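Local coordinates for dimethyladenosine transferase, putative (Plasmodium falciparum, PDB 2H1R), which probably transfers methyl groups from S-adenosyl-L-methionine to adenines of ribosomal RNA, this chain holding most of the protein including its methyltransferase domain, at residues Ser43-Glu48 and Ala64-Thr69. Sequence-based numbering, arbitrary orientation.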
ATOM      1  N   SER A  43      -5.209  -1.142  24.829  1.00 25.97           N
ATOM      2  CA  SER A  43      -6.524  -1.227  24.197  1.00 27.45           C
ATOM      3  C   SER A  43      -6.454  -1.712  22.740  1.00 26.78           C
ATOM      4  O   SER A  43      -7.479  -1.926  22.134  1.00 27.68           O
ATOM      5  CB  SER A  43      -7.212   0.131  24.244  1.00 27.50           C
ATOM      6  OG  SER A  43      -6.338   1.136  23.748  1.00 29.86           O
ATOM      7  N   ASP A  44      -5.246  -1.852  22.191  1.00 26.50           N
ATOM      8  CA  ASP A  44      -5.025  -2.205  20.752  1.00 25.21           C
ATOM      9  C   ASP A  44      -5.091  -3.703  20.491  1.00 23.46           C
ATOM     10  O   ASP A  44      -4.483  -4.486  21.216  1.00 23.92           O
ATOM     11  CB  ASP A  44      -3.630  -1.732  20.295  1.00 24.78           C
ATOM     12  CG  ASP A  44      -3.557  -0.238  20.024  1.00 28.21           C
ATOM     13  OD1 ASP A  44      -4.634   0.368  19.756  1.00 28.30           O
ATOM     14  OD2 ASP A  44      -2.422   0.329  20.039  1.00 28.63           O
ATOM     15  N   ILE A  45      -5.797  -4.106  19.447  1.00 22.13           N
ATOM     16  CA  ILE A  45      -5.696  -5.465  18.878  1.00 22.87           C
ATOM     17  C   ILE A  45      -4.539  -5.449  17.856  1.00 23.50           C
ATOM     18  O   ILE A  45      -4.506  -4.563  16.963  1.00 23.18           O
ATOM     19  CB  ILE A  45      -6.998  -5.873  18.144  1.00 22.42           C
ATOM     20  CG1 ILE A  45      -8.179  -5.925  19.147  1.00 26.35           C
ATOM     21  CG2 ILE A  45      -6.822  -7.205  17.346  1.00 22.66           C
ATOM     22  CD1 ILE A  45      -9.539  -5.973  18.500  1.00 29.72           C
ATOM     23  N   VAL A  46      -3.615  -6.410  17.985  1.00 23.30           N
ATOM     24  CA  VAL A  46      -2.457  -6.509  17.099  1.00 22.58           C
ATOM     25  C   VAL A  46      -2.669  -7.729  16.169  1.00 23.24           C
ATOM     26  O   VAL A  46      -2.931  -8.847  16.642  1.00 22.70           O
ATOM     27  CB  VAL A  46      -1.131  -6.629  17.918  1.00 23.01           C
ATOM     28  CG1 VAL A  46       0.079  -6.875  17.006  1.00 23.55           C
ATOM     29  CG2 VAL A  46      -0.871  -5.368  18.751  1.00 19.68           C
ATOM     30  N   LEU A  47      -2.561  -7.509  14.854  1.00 22.83           N
ATOM     31  CA  LEU A  47      -2.510  -8.602  13.867  1.00 23.73           C
ATOM     32  C   LEU A  47      -1.041  -8.901  13.560  1.00 24.55           C
ATOM     33  O   LEU A  47      -0.285  -8.001  13.133  1.00 25.23           O
ATOM     34  CB  LEU A  47      -3.228  -8.188  12.560  1.00 23.83           C
ATOM     35  CG  LEU A  47      -3.216  -9.188  11.390  1.00 23.54           C
ATOM     36  CD1 LEU A  47      -3.969 -10.459  11.749  1.00 28.14           C
ATOM     37  CD2 LEU A  47      -3.831  -8.523  10.163  1.00 25.88           C
ATOM     38  N   GLU A  48      -0.612 -10.131  13.811  1.00 25.25           N
ATOM     39  CA  GLU A  48       0.774 -10.529  13.508  1.00 27.45           C
ATOM     40  C   GLU A  48       0.703 -11.536  12.368  1.00 27.73           C
ATOM     41  O   GLU A  48       0.049 -12.573  12.482  1.00 27.68           O
ATOM     42  CB  GLU A  48       1.481 -11.159  14.709  1.00 27.48           C
ATOM     43  CG  GLU A  48       2.947 -11.498  14.427  1.00 28.59           C
ATOM     44  CD  GLU A  48       3.643 -12.294  15.515  1.00 31.42           C
ATOM     45  OE1 GLU A  48       2.957 -12.905  16.381  1.00 34.37           O
ATOM     46  OE2 GLU A  48       4.912 -12.316  15.503  1.00 34.61           O
ATOM     47  N   ALA A  64      -0.328  -5.535  24.009  1.00 23.34           N
ATOM     48  CA  ALA A  64      -1.562  -5.404  23.263  1.00 23.54           C
ATOM     49  C   ALA A  64      -2.718  -5.926  24.087  1.00 23.89           C
ATOM     50  O   ALA A  64      -2.523  -6.775  24.958  1.00 24.21           O
ATOM     51  CB  ALA A  64      -1.470  -6.245  21.962  1.00 22.61           C
ATOM     52  N   LYS A  65      -3.928  -5.471  23.773  1.00 24.59           N
ATOM     53  CA  LYS A  65      -5.156  -6.048  24.370  1.00 24.84           C
ATOM     54  C   LYS A  65      -5.188  -7.550  24.081  1.00 25.21           C
ATOM     55  O   LYS A  65      -5.295  -8.402  24.980  1.00 23.85           O
ATOM     56  CB  LYS A  65      -6.394  -5.356  23.795  1.00 24.86           C
ATOM     57  CG  LYS A  65      -7.741  -6.013  24.165  1.00 28.00           C
ATOM     58  CD  LYS A  65      -8.839  -4.938  24.151  1.00 32.37           C
ATOM     59  CE  LYS A  65      -9.423  -4.688  22.769  1.00 35.75           C
ATOM     60  NZ  LYS A  65     -10.690  -3.863  22.891  1.00 38.44           N
ATOM     61  N   LYS A  66      -5.021  -7.861  22.799  1.00 24.24           N
ATOM     62  CA  LYS A  66      -4.863  -9.225  22.346  1.00 23.97           C
ATOM     63  C   LYS A  66      -4.143  -9.258  20.996  1.00 23.59           C
ATOM     64  O   LYS A  66      -4.101  -8.256  20.267  1.00 22.70           O
ATOM     65  CB  LYS A  66      -6.211  -9.909  22.214  1.00 23.72           C
ATOM     66  CG  LYS A  66      -7.055  -9.432  21.116  1.00 25.09           C
ATOM     67  CD  LYS A  66      -8.337 -10.256  21.103  1.00 31.97           C
ATOM     68  CE  LYS A  66      -9.059 -10.097  19.786  1.00 35.46           C
ATOM     69  NZ  LYS A  66     -10.256 -11.021  19.726  1.00 39.13           N
ATOM     70  N   VAL A  67      -3.587 -10.429  20.697  1.00 24.68           N
ATOM     71  CA  VAL A  67      -2.829 -10.643  19.454  1.00 24.40           C
ATOM     72  C   VAL A  67      -3.523 -11.739  18.653  1.00 25.53           C
ATOM     73  O   VAL A  67      -3.897 -12.799  19.191  1.00 25.39           O
ATOM     74  CB  VAL A  67      -1.358 -11.045  19.712  1.00 23.77           C
ATOM     75  CG1 VAL A  67      -0.635 -11.394  18.347  1.00 23.52           C
ATOM     76  CG2 VAL A  67      -0.583  -9.966  20.535  1.00 22.22           C
ATOM     77  N   ILE A  68      -3.713 -11.474  17.365  1.00 26.12           N
ATOM     78  CA  ILE A  68      -4.245 -12.482  16.448  1.00 28.63           C
ATOM     79  C   ILE A  68      -3.106 -12.752  15.490  1.00 30.44           C
ATOM     80  O   ILE A  68      -2.489 -11.822  14.950  1.00 28.64           O
ATOM     81  CB  ILE A  68      -5.493 -11.991  15.695  1.00 28.67           C
ATOM     82  CG1 ILE A  68      -6.621 -11.642  16.693  1.00 28.88           C
ATOM     83  CG2 ILE A  68      -5.959 -13.056  14.671  1.00 30.60           C
ATOM     84  CD1 ILE A  68      -7.703 -10.749  16.125  1.00 30.23           C
ATOM     85  N   THR A  69      -2.768 -14.017  15.345  1.00 32.81           N
ATOM     86  CA  THR A  69      -1.661 -14.344  14.470  1.00 36.55           C
ATOM     87  C   THR A  69      -2.128 -15.250  13.335  1.00 38.67           C
ATOM     88  O   THR A  69      -3.029 -16.075  13.520  1.00 39.22           O
ATOM     89  CB  THR A  69      -0.472 -14.926  15.256  1.00 36.50           C
ATOM     90  OG1 THR A  69       0.585 -15.264  14.353  1.00 40.27           O
ATOM     91  CG2 THR A  69      -0.873 -16.134  16.028  1.00 37.01           C
TER
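V46 bonds through its amide and its carbonyl to K66 and I68, the residues flanking its bridge partner V67, which fixes the parallel register of 45-48 against 66-69. V46 N donates to K66 O (3.0 Å, 172° at the hydrogen), V46 O accepts from I68 N (2.8 Å), and E48 N returns to I68 O (2.8 Å). All three are nearly straight; the bond from K65 N to D44 O is more bent, at 138°, where the loops lead into the strands. CA-H...O contacts supplement this ladder, as from T69 CA to E48 O, the acceptor that T69 OG1 also reaches weakly at 3.3 Å.

Apolar contacts lie on both faces. On one, I45 CG2 meets I68 CD1 at 3.9 Å, the two side chains crossing at an angle, while the stem of K66 runs beside I45 and its NZ forms a salt bridge with E93. On the other, chi1 of 174° sets V46 CG1 anti to the backbone N and leaves CG2 beside that N, where it presses on A64 CB at 3.4 Å, a tight carbon pair; L60 of helix 57-60 covers V46, V67 and E48.

E48 extends alongside T69, which lies near G50 and D71, predicted S-adenosyl-L-methionine-binding residues. Straight backbone bonds thus carry the pairing in this Rossmann-like beta-alpha-beta unit, while apolar contacts and the hydrogen bond of E48 OE1 with T57 OG1 settle its buried side chains.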